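Local coordinates for protein Non-reducing end alpha-L-arabinofuranosidase BoGH43B (Bacteroides ovatus, PDB 5JOZ) that removes terminal non-reducing alpha-L-arabinofuranosyl residues from the branches of xyloglucan during its breakdown in the periplasm, at residues 124-137 with 140-154. Numbering follows the deposited sequence.
Sequences YVDPSIEFIDGKMY and SPDNQGSFLLGVMDP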
ATOM      1  N   TYR A 124      13.984 -14.437   2.827  1.00 41.86           N
ATOM      2  CA  TYR A 124      13.074 -14.884   1.772  1.00 39.21           C
ATOM      3  C   TYR A 124      11.928 -13.883   1.583  1.00 38.44           C
ATOM      4  O   TYR A 124      11.396 -13.330   2.549  1.00 39.62           O
ATOM      5  CB  TYR A 124      12.543 -16.290   2.056  1.00 40.95           C
ATOM      6  CG  TYR A 124      13.622 -17.370   2.064  1.00 42.58           C
ATOM      7  CD1 TYR A 124      14.490 -17.532   0.980  1.00 40.18           C
ATOM      8  CD2 TYR A 124      13.761 -18.243   3.143  1.00 42.58           C
ATOM      9  CE1 TYR A 124      15.474 -18.513   0.983  1.00 41.74           C
ATOM     10  CE2 TYR A 124      14.744 -19.233   3.151  1.00 42.62           C
ATOM     11  CZ  TYR A 124      15.592 -19.366   2.071  1.00 39.86           C
ATOM     12  OH  TYR A 124      16.558 -20.346   2.074  1.00 44.88           O
ATOM     13  N   VAL A 125      11.593 -13.617   0.327  1.00 38.12           N
ATOM     14  CA  VAL A 125      10.457 -12.768  -0.015  1.00 35.46           C
ATOM     15  C   VAL A 125       9.181 -13.590   0.140  1.00 34.68           C
ATOM     16  O   VAL A 125       9.215 -14.820   0.031  1.00 38.65           O
ATOM     17  CB  VAL A 125      10.611 -12.184  -1.450  1.00 41.69           C
ATOM     18  CG1 VAL A 125      10.305 -13.220  -2.538  1.00 43.51           C
ATOM     19  CG2 VAL A 125       9.758 -10.933  -1.624  1.00 45.84           C
ATOM     20  N   ASP A 126       8.069 -12.916   0.415  1.00 30.01           N
ATOM     21  CA  ASP A 126       6.752 -13.542   0.462  1.00 31.59           C
ATOM     22  C   ASP A 126       6.646 -14.724   1.430  1.00 33.02           C
ATOM     23  O   ASP A 126       6.141 -15.784   1.071  1.00 30.44           O
ATOM     24  CB  ASP A 126       6.334 -13.971  -0.958  1.00 40.31           C
ATOM     25  CG  ASP A 126       6.247 -12.801  -1.925  1.00 39.88           C
ATOM     26  OD1 ASP A 126       6.353 -11.643  -1.474  1.00 41.75           O
ATOM     27  OD2 ASP A 126       6.054 -13.049  -3.138  1.00 41.02           O
ATOM     28  N   PRO A 127       7.117 -14.544   2.673  1.00 36.07           N
ATOM     29  CA  PRO A 127       6.928 -15.620   3.637  1.00 35.14           C
ATOM     30  C   PRO A 127       5.453 -15.761   3.958  1.00 32.06           C
ATOM     31  O   PRO A 127       4.774 -14.759   4.130  1.00 27.37           O
ATOM     32  CB  PRO A 127       7.689 -15.117   4.869  1.00 36.74           C
ATOM     33  CG  PRO A 127       7.609 -13.625   4.763  1.00 36.08           C
ATOM     34  CD  PRO A 127       7.704 -13.343   3.292  1.00 30.58           C
ATOM     35  N   SER A 128       4.958 -16.990   4.024  1.00 31.04           N
ATOM     36  CA  SER A 128       3.574 -17.224   4.405  1.00 29.47           C
ATOM     37  C   SER A 128       3.512 -18.182   5.560  1.00 29.51           C
ATOM     38  O   SER A 128       4.391 -19.022   5.703  1.00 31.78           O
ATOM     39  CB  SER A 128       2.785 -17.783   3.232  1.00 28.64           C
ATOM     40  OG  SER A 128       1.408 -17.847   3.551  1.00 29.91           O
ATOM     41  N   ILE A 129       2.464 -18.057   6.373  1.00 30.72           N
ATOM     42  CA  ILE A 129       2.231 -18.986   7.477  1.00 32.51           C
ATOM     43  C   ILE A 129       0.831 -19.558   7.392  1.00 29.13           C
ATOM     44  O   ILE A 129      -0.053 -18.945   6.813  1.00 27.16           O
ATOM     45  CB  ILE A 129       2.465 -18.352   8.876  1.00 38.04           C
ATOM     46  CG1 ILE A 129       1.780 -16.986   9.014  1.00 41.41           C
ATOM     47  CG2 ILE A 129       3.958 -18.192   9.159  1.00 43.30           C
ATOM     48  CD1 ILE A 129       1.732 -16.470  10.440  1.00 42.88           C
ATOM     49  N   GLU A 130       0.660 -20.754   7.946  1.00 29.53           N
ATOM     50  CA  GLU A 130      -0.647 -21.350   8.109  1.00 30.47           C
ATOM     51  C   GLU A 130      -0.661 -22.249   9.344  1.00 32.23           C
ATOM     52  O   GLU A 130       0.327 -22.924   9.638  1.00 30.07           O
ATOM     53  CB  GLU A 130      -1.018 -22.162   6.871  1.00 33.18           C
ATOM     54  CG  GLU A 130      -2.461 -22.658   6.864  1.00 34.65           C
ATOM     55  CD  GLU A 130      -3.490 -21.548   6.678  1.00 42.33           C
ATOM     56  OE1 GLU A 130      -4.656 -21.780   7.063  1.00 42.73           O
ATOM     57  OE2 GLU A 130      -3.150 -20.464   6.137  1.00 42.08           O
ATOM     58  N   PHE A 131      -1.802 -22.267  10.029  1.00 32.52           N
ATOM     59  CA  PHE A 131      -2.011 -23.098  11.201  1.00 34.19           C
ATOM     60  C   PHE A 131      -2.852 -24.319  10.876  1.00 34.91           C
ATOM     61  O   PHE A 131      -4.048 -24.191  10.621  1.00 37.56           O
ATOM     62  CB  PHE A 131      -2.678 -22.279  12.287  1.00 34.40           C
ATOM     63  CG  PHE A 131      -1.785 -21.228  12.859  1.00 38.86           C
ATOM     64  CD1 PHE A 131      -0.874 -21.548  13.860  1.00 34.19           C
ATOM     65  CD2 PHE A 131      -1.821 -19.921  12.376  1.00 41.20           C
ATOM     66  CE1 PHE A 131      -0.034 -20.577  14.391  1.00 37.43           C
ATOM     67  CE2 PHE A 131      -0.982 -18.946  12.908  1.00 41.73           C
ATOM     68  CZ  PHE A 131      -0.087 -19.275  13.915  1.00 36.44           C
ATOM     69  N   ILE A 132      -2.220 -25.494  10.884  1.00 34.06           N
ATOM     70  CA  ILE A 132      -2.876 -26.766  10.559  1.00 40.92           C
ATOM     71  C   ILE A 132      -2.384 -27.859  11.511  1.00 40.23           C
ATOM     72  O   ILE A 132      -1.184 -27.994  11.699  1.00 38.59           O
ATOM     73  CB  ILE A 132      -2.539 -27.245   9.115  1.00 41.84           C
ATOM     74  CG1 ILE A 132      -2.915 -26.203   8.048  1.00 47.73           C
ATOM     75  CG2 ILE A 132      -3.244 -28.566   8.809  1.00 46.65           C
ATOM     76  CD1 ILE A 132      -2.176 -26.368   6.728  1.00 48.02           C
ATOM     77  N   ASP A 133      -3.300 -28.659  12.060  1.00 51.46           N
ATOM     78  CA  ASP A 133      -2.960 -29.847  12.878  1.00 54.63           C
ATOM     79  C   ASP A 133      -2.110 -29.456  14.101  1.00 56.54           C
ATOM     80  O   ASP A 133      -1.164 -30.156  14.461  1.00 60.98           O
ATOM     81  CB  ASP A 133      -2.249 -30.946  12.026  1.00 58.07           C
ATOM     82  CG  ASP A 133      -3.212 -31.721  11.089  1.00 69.24           C
ATOM     83  OD1 ASP A 133      -4.335 -32.074  11.523  1.00 68.60           O
ATOM     84  OD2 ASP A 133      -2.827 -32.014   9.925  1.00 59.27           O
ATOM     85  N   GLY A 134      -2.447 -28.324  14.723  1.00 58.80           N
ATOM     86  CA  GLY A 134      -1.658 -27.765  15.830  1.00 58.31           C
ATOM     87  C   GLY A 134      -0.211 -27.369  15.532  1.00 50.63           C
ATOM     88  O   GLY A 134       0.605 -27.284  16.449  1.00 55.60           O
ATOM     89  N   LYS A 135       0.105 -27.120  14.262  1.00 46.63           N
ATOM     90  CA  LYS A 135       1.444 -26.712  13.830  1.00 45.06           C
ATOM     91  C   LYS A 135       1.356 -25.405  13.065  1.00 44.75           C
ATOM     92  O   LYS A 135       0.355 -25.128  12.393  1.00 37.07           O
ATOM     93  CB  LYS A 135       2.066 -27.748  12.901  1.00 46.48           C
ATOM     94  CG  LYS A 135       2.184 -29.137  13.495  1.00 56.94           C
ATOM     95  CD  LYS A 135       2.927 -30.070  12.552  1.00 57.38           C
ATOM     96  CE  LYS A 135       3.114 -31.448  13.165  1.00 58.52           C
ATOM     97  NZ  LYS A 135       4.292 -32.120  12.559  1.00 61.28           N
ATOM     98  N   MET A 136       2.423 -24.620  13.156  1.00 43.99           N
ATOM     99  CA  MET A 136       2.545 -23.359  12.440  1.00 42.47           C
ATOM    100  C   MET A 136       3.518 -23.557  11.282  1.00 40.82           C
ATOM    101  O   MET A 136       4.741 -23.532  11.480  1.00 33.22           O
ATOM    102  CB  MET A 136       3.035 -22.273  13.395  1.00 42.13           C
ATOM    103  CG  MET A 136       3.295 -20.914  12.772  1.00 43.86           C
ATOM    104  SD  MET A 136       3.767 -19.763  14.072  1.00 42.42           S
ATOM    105  CE  MET A 136       4.582 -18.465  13.151  1.00 42.39           C
ATOM    106  N   TYR A 137       2.963 -23.753  10.078  1.00 36.27           N
ATOM    107  CA  TYR A 137       3.760 -23.951   8.863  1.00 33.71           C
ATOM    108  C   TYR A 137       4.295 -22.627   8.326  1.00 34.43           C
ATOM    109  O   TYR A 137       3.613 -21.612   8.394  1.00 40.97           O
ATOM    110  CB  TYR A 137       2.948 -24.663   7.768  1.00 31.58           C
ATOM    111  CG  TYR A 137       2.752 -26.126   8.032  1.00 30.63           C
ATOM    112  CD1 TYR A 137       3.668 -27.061   7.560  1.00 29.92           C
ATOM    113  CD2 TYR A 137       1.649 -26.586   8.750  1.00 32.08           C
ATOM    114  CE1 TYR A 137       3.499 -28.412   7.814  1.00 32.69           C
ATOM    115  CE2 TYR A 137       1.468 -27.943   8.995  1.00 32.27           C
ATOM    116  CZ  TYR A 137       2.402 -28.843   8.530  1.00 30.69           C
ATOM    117  OH  TYR A 137       2.241 -30.180   8.760  1.00 40.05           O
ATOM    118  N   SER A 140       7.839 -20.407   2.006  1.00 21.59           N
ATOM    119  CA  SER A 140       8.402 -19.304   1.252  1.00 24.30           C
ATOM    120  C   SER A 140       9.047 -19.809  -0.027  1.00 26.91           C
ATOM    121  O   SER A 140       9.412 -20.984  -0.096  1.00 31.46           O
ATOM    122  CB  SER A 140       9.451 -18.579   2.082  1.00 27.99           C
ATOM    123  OG  SER A 140      10.673 -19.303   2.093  1.00 31.38           O
ATOM    124  N   PRO A 141       9.197 -18.930  -1.042  1.00 27.35           N
ATOM    125  CA  PRO A 141      10.080 -19.232  -2.161  1.00 29.16           C
ATOM    126  C   PRO A 141      11.528 -19.081  -1.748  1.00 30.69           C
ATOM    127  O   PRO A 141      11.802 -18.423  -0.749  1.00 36.04           O
ATOM    128  CB  PRO A 141       9.712 -18.180  -3.209  1.00 30.31           C
ATOM    129  CG  PRO A 141       9.183 -17.033  -2.432  1.00 28.84           C
ATOM    130  CD  PRO A 141       8.544 -17.622  -1.203  1.00 30.81           C
ATOM    131  N   ASP A 142      12.440 -19.682  -2.512  1.00 38.43           N
ATOM    132  CA  ASP A 142      13.873 -19.661  -2.188  1.00 45.35           C
ATOM    133  C   ASP A 142      14.724 -18.779  -3.117  1.00 49.70           C
ATOM    134  O   ASP A 142      15.954 -18.858  -3.081  1.00 65.76           O
ATOM    135  CB  ASP A 142      14.426 -21.101  -2.075  1.00 41.96           C
ATOM    136  CG  ASP A 142      14.731 -21.757  -3.427  1.00 41.01           C
ATOM    137  OD1 ASP A 142      14.161 -21.367  -4.465  1.00 39.16           O
ATOM    138  OD2 ASP A 142      15.560 -22.692  -3.438  1.00 50.98           O
ATOM    139  N   ASN A 143      14.074 -17.942  -3.930  1.00 51.03           N
ATOM    140  CA  ASN A 143      14.757 -17.096  -4.925  1.00 54.03           C
ATOM    141  C   ASN A 143      15.556 -17.912  -5.951  1.00 53.56           C
ATOM    142  O   ASN A 143      16.511 -17.406  -6.547  1.00 59.80           O
ATOM    143  CB  ASN A 143      15.658 -16.056  -4.232  1.00 51.74           C
ATOM    144  N   GLN A 144      15.164 -19.175  -6.132  1.00 51.78           N
ATOM    145  CA  GLN A 144      15.743 -20.076  -7.128  1.00 52.95           C
ATOM    146  C   GLN A 144      14.667 -20.946  -7.826  1.00 45.31           C
ATOM    147  O   GLN A 144      14.984 -22.007  -8.379  1.00 40.63           O
ATOM    148  CB  GLN A 144      16.797 -20.971  -6.458  1.00 53.29           C
ATOM    149  N   GLY A 145      13.412 -20.488  -7.811  1.00 38.05           N
ATOM    150  CA  GLY A 145      12.295 -21.194  -8.444  1.00 41.09           C
ATOM    151  C   GLY A 145      11.547 -22.220  -7.597  1.00 40.84           C
ATOM    152  O   GLY A 145      10.541 -22.758  -8.056  1.00 45.24           O
ATOM    153  N   SER A 146      12.005 -22.478  -6.369  1.00 36.35           N
ATOM    154  CA  SER A 146      11.446 -23.537  -5.518  1.00 34.45           C
ATOM    155  C   SER A 146      10.695 -22.988  -4.311  1.00 34.89           C
ATOM    156  O   SER A 146      10.896 -21.832  -3.939  1.00 30.49           O
ATOM    157  CB  SER A 146      12.567 -24.460  -5.060  1.00 38.81           C
ATOM    158  OG  SER A 146      13.194 -25.068  -6.183  1.00 45.51           O
ATOM    159  N   PHE A 147       9.829 -23.816  -3.711  1.00 30.59           N
ATOM    160  CA  PHE A 147       9.101 -23.439  -2.483  1.00 32.84           C
ATOM    161  C   PHE A 147       9.573 -24.277  -1.298  1.00 32.55           C
ATOM    162  O   PHE A 147       9.719 -25.488  -1.431  1.00 31.38           O
ATOM    163  CB  PHE A 147       7.594 -23.607  -2.652  1.00 29.61           C
ATOM    164  CG  PHE A 147       7.008 -22.741  -3.720  1.00 29.31           C
ATOM    165  CD1 PHE A 147       7.169 -21.357  -3.674  1.00 31.43           C
ATOM    166  CD2 PHE A 147       6.289 -23.295  -4.770  1.00 29.70           C
ATOM    167  CE1 PHE A 147       6.640 -20.541  -4.665  1.00 33.01           C
ATOM    168  CE2 PHE A 147       5.750 -22.485  -5.767  1.00 35.10           C
ATOM    169  CZ  PHE A 147       5.927 -21.106  -5.713  1.00 35.71           C
ATOM    170  N   LEU A 148       9.794 -23.625  -0.154  1.00 28.39           N
ATOM    171  CA  LEU A 148      10.361 -24.261   1.041  1.00 27.43           C
ATOM    172  C   LEU A 148       9.329 -24.299   2.137  1.00 25.81           C
ATOM    173  O   LEU A 148       8.733 -23.276   2.454  1.00 27.54           O
ATOM    174  CB  LEU A 148      11.567 -23.474   1.543  1.00 26.21           C
ATOM    175  CG  LEU A 148      12.677 -23.228   0.529  1.00 27.92           C
ATOM    176  CD1 LEU A 148      13.762 -22.361   1.151  1.00 28.59           C
ATOM    177  CD2 LEU A 148      13.250 -24.531  -0.005  1.00 27.69           C
ATOM    178  N   LEU A 149       9.114 -25.472   2.715  1.00 26.74           N
ATOM    179  CA  LEU A 149       8.197 -25.632   3.834  1.00 27.98           C
ATOM    180  C   LEU A 149       8.986 -25.978   5.100  1.00 32.72           C
ATOM    181  O   LEU A 149      10.000 -26.672   5.031  1.00 39.54           O
ATOM    182  CB  LEU A 149       7.185 -26.735   3.537  1.00 26.05           C
ATOM    183  CG  LEU A 149       5.977 -26.812   4.475  1.00 27.81           C
ATOM    184  CD1 LEU A 149       5.061 -25.592   4.346  1.00 27.42           C
ATOM    185  CD2 LEU A 149       5.204 -28.092   4.188  1.00 29.30           C
ATOM    186  N   GLY A 150       8.499 -25.492   6.239  1.00 32.15           N
ATOM    187  CA  GLY A 150       9.073 -25.762   7.561  1.00 31.86           C
ATOM    188  C   GLY A 150       7.996 -25.609   8.632  1.00 35.62           C
ATOM    189  O   GLY A 150       6.862 -25.216   8.332  1.00 37.22           O
ATOM    190  N   VAL A 151       8.337 -25.945   9.874  1.00 36.15           N
ATOM    191  CA  VAL A 151       7.418 -25.810  11.006  1.00 35.00           C
ATOM    192  C   VAL A 151       8.114 -24.950  12.038  1.00 35.14           C
ATOM    193  O   VAL A 151       9.334 -24.996  12.176  1.00 40.70           O
ATOM    194  CB  VAL A 151       6.999 -27.176  11.593  1.00 34.19           C
ATOM    195  CG1 VAL A 151       5.934 -27.012  12.679  1.00 30.21           C
ATOM    196  CG2 VAL A 151       6.469 -28.072  10.479  1.00 37.50           C
ATOM    197  N   MET A 152       7.320 -24.165  12.749  1.00 36.71           N
ATOM    198  CA  MET A 152       7.804 -23.047  13.528  1.00 41.88           C
ATOM    199  C   MET A 152       7.096 -23.050  14.880  1.00 40.48           C
ATOM    200  O   MET A 152       5.913 -23.388  14.969  1.00 37.06           O
ATOM    201  CB  MET A 152       7.505 -21.763  12.741  1.00 52.37           C
ATOM    202  CG  MET A 152       8.337 -20.540  13.087  1.00 55.98           C
ATOM    203  SD  MET A 152       7.956 -19.155  11.985  1.00 53.28           S
ATOM    204  CE  MET A 152       9.389 -19.150  10.913  1.00 43.57           C
ATOM    205  N   ASP A 153       7.839 -22.712  15.929  1.00 42.61           N
ATOM    206  CA  ASP A 153       7.286 -22.544  17.272  1.00 41.80           C
ATOM    207  C   ASP A 153       6.665 -21.147  17.349  1.00 45.34           C
ATOM    208  O   ASP A 153       7.379 -20.157  17.157  1.00 43.65           O
ATOM    209  CB  ASP A 153       8.392 -22.699  18.327  1.00 47.26           C
ATOM    210  CG  ASP A 153       7.935 -22.332  19.736  1.00 45.35           C
ATOM    211  OD1 ASP A 153       6.983 -22.941  20.266  1.00 47.99           O
ATOM    212  OD2 ASP A 153       8.554 -21.432  20.321  1.00 51.15           O
ATOM    213  N   PRO A 154       5.344 -21.056  17.624  1.00 49.19           N
ATOM    214  CA  PRO A 154       4.677 -19.742  17.728  1.00 55.43           C
ATOM    215  C   PRO A 154       5.315 -18.745  18.704  1.00 57.96           C
ATOM    216  O   PRO A 154       5.345 -17.552  18.419  1.00 50.67           O
ATOM    217  CB  PRO A 154       3.262 -20.101  18.208  1.00 53.38           C
ATOM    218  CG  PRO A 154       3.040 -21.499  17.752  1.00 50.07           C
ATOM    219  CD  PRO A 154       4.382 -22.170  17.777  1.00 49.52           C
TER
HETATM  220  O   HOH W   1      12.548 -15.730  -1.588  1.00 42.35           O
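The ring of Y124 packs obliquely against the ends of strands 135-141 and 146-152 near the turn that joins them, meeting S140, P141 and CA of D142, with its phenol end against L148. CD1 of Y124 sits 3.3 Å from O of P141, and CD2 of Y124 lies near OG of S140. At the far end, CZ of Y124 is 3.6 Å from CD1 of L148. The ring gets there because its CG stands anti to the carbonyl carbon (chi1 -64°). Truncation to an alanine here would probably leave the CD1 methyl of L148 without its aromatic partner and open a gap beside S140. The S140 hydroxyl donates to O of P141 from above the carbonyl plane, and a water links that same oxygen to N of V125. V125 and D126 then run past the P141 ring: O of V125 lies 3.1 Å from CD of P141, and the V125 and P141 side chains cross at about a right angle, CG1 of V125 touching CG of P141. CB of S140 packs near CA of P127. Beyond the I132–K135 type I' turn, K135 rests CB on CG1 of V151 and sends NZ to a salt bridge with E161. M136, extended along its whole length, brings CE 3.6 Å from SD of M152 and packs SD against P154; its carbonyl takes a weak bond from N of M152. On the face shared with V151, Y137 touches CD1 of L149 (3.8 Å from CD1 of Y137) and CG2 of V151, the side chains of Y137 and V151 lying alongside each other. Strands 128-132, 135-141 and 146-152 thus form successive hairpins of one four-stranded antiparallel blade of the GH43 five-bladed beta-propeller; leading into it, D126 accepts at OD2 from N of G177 beside E176, the probable proton donor, consistent with tuning that residue.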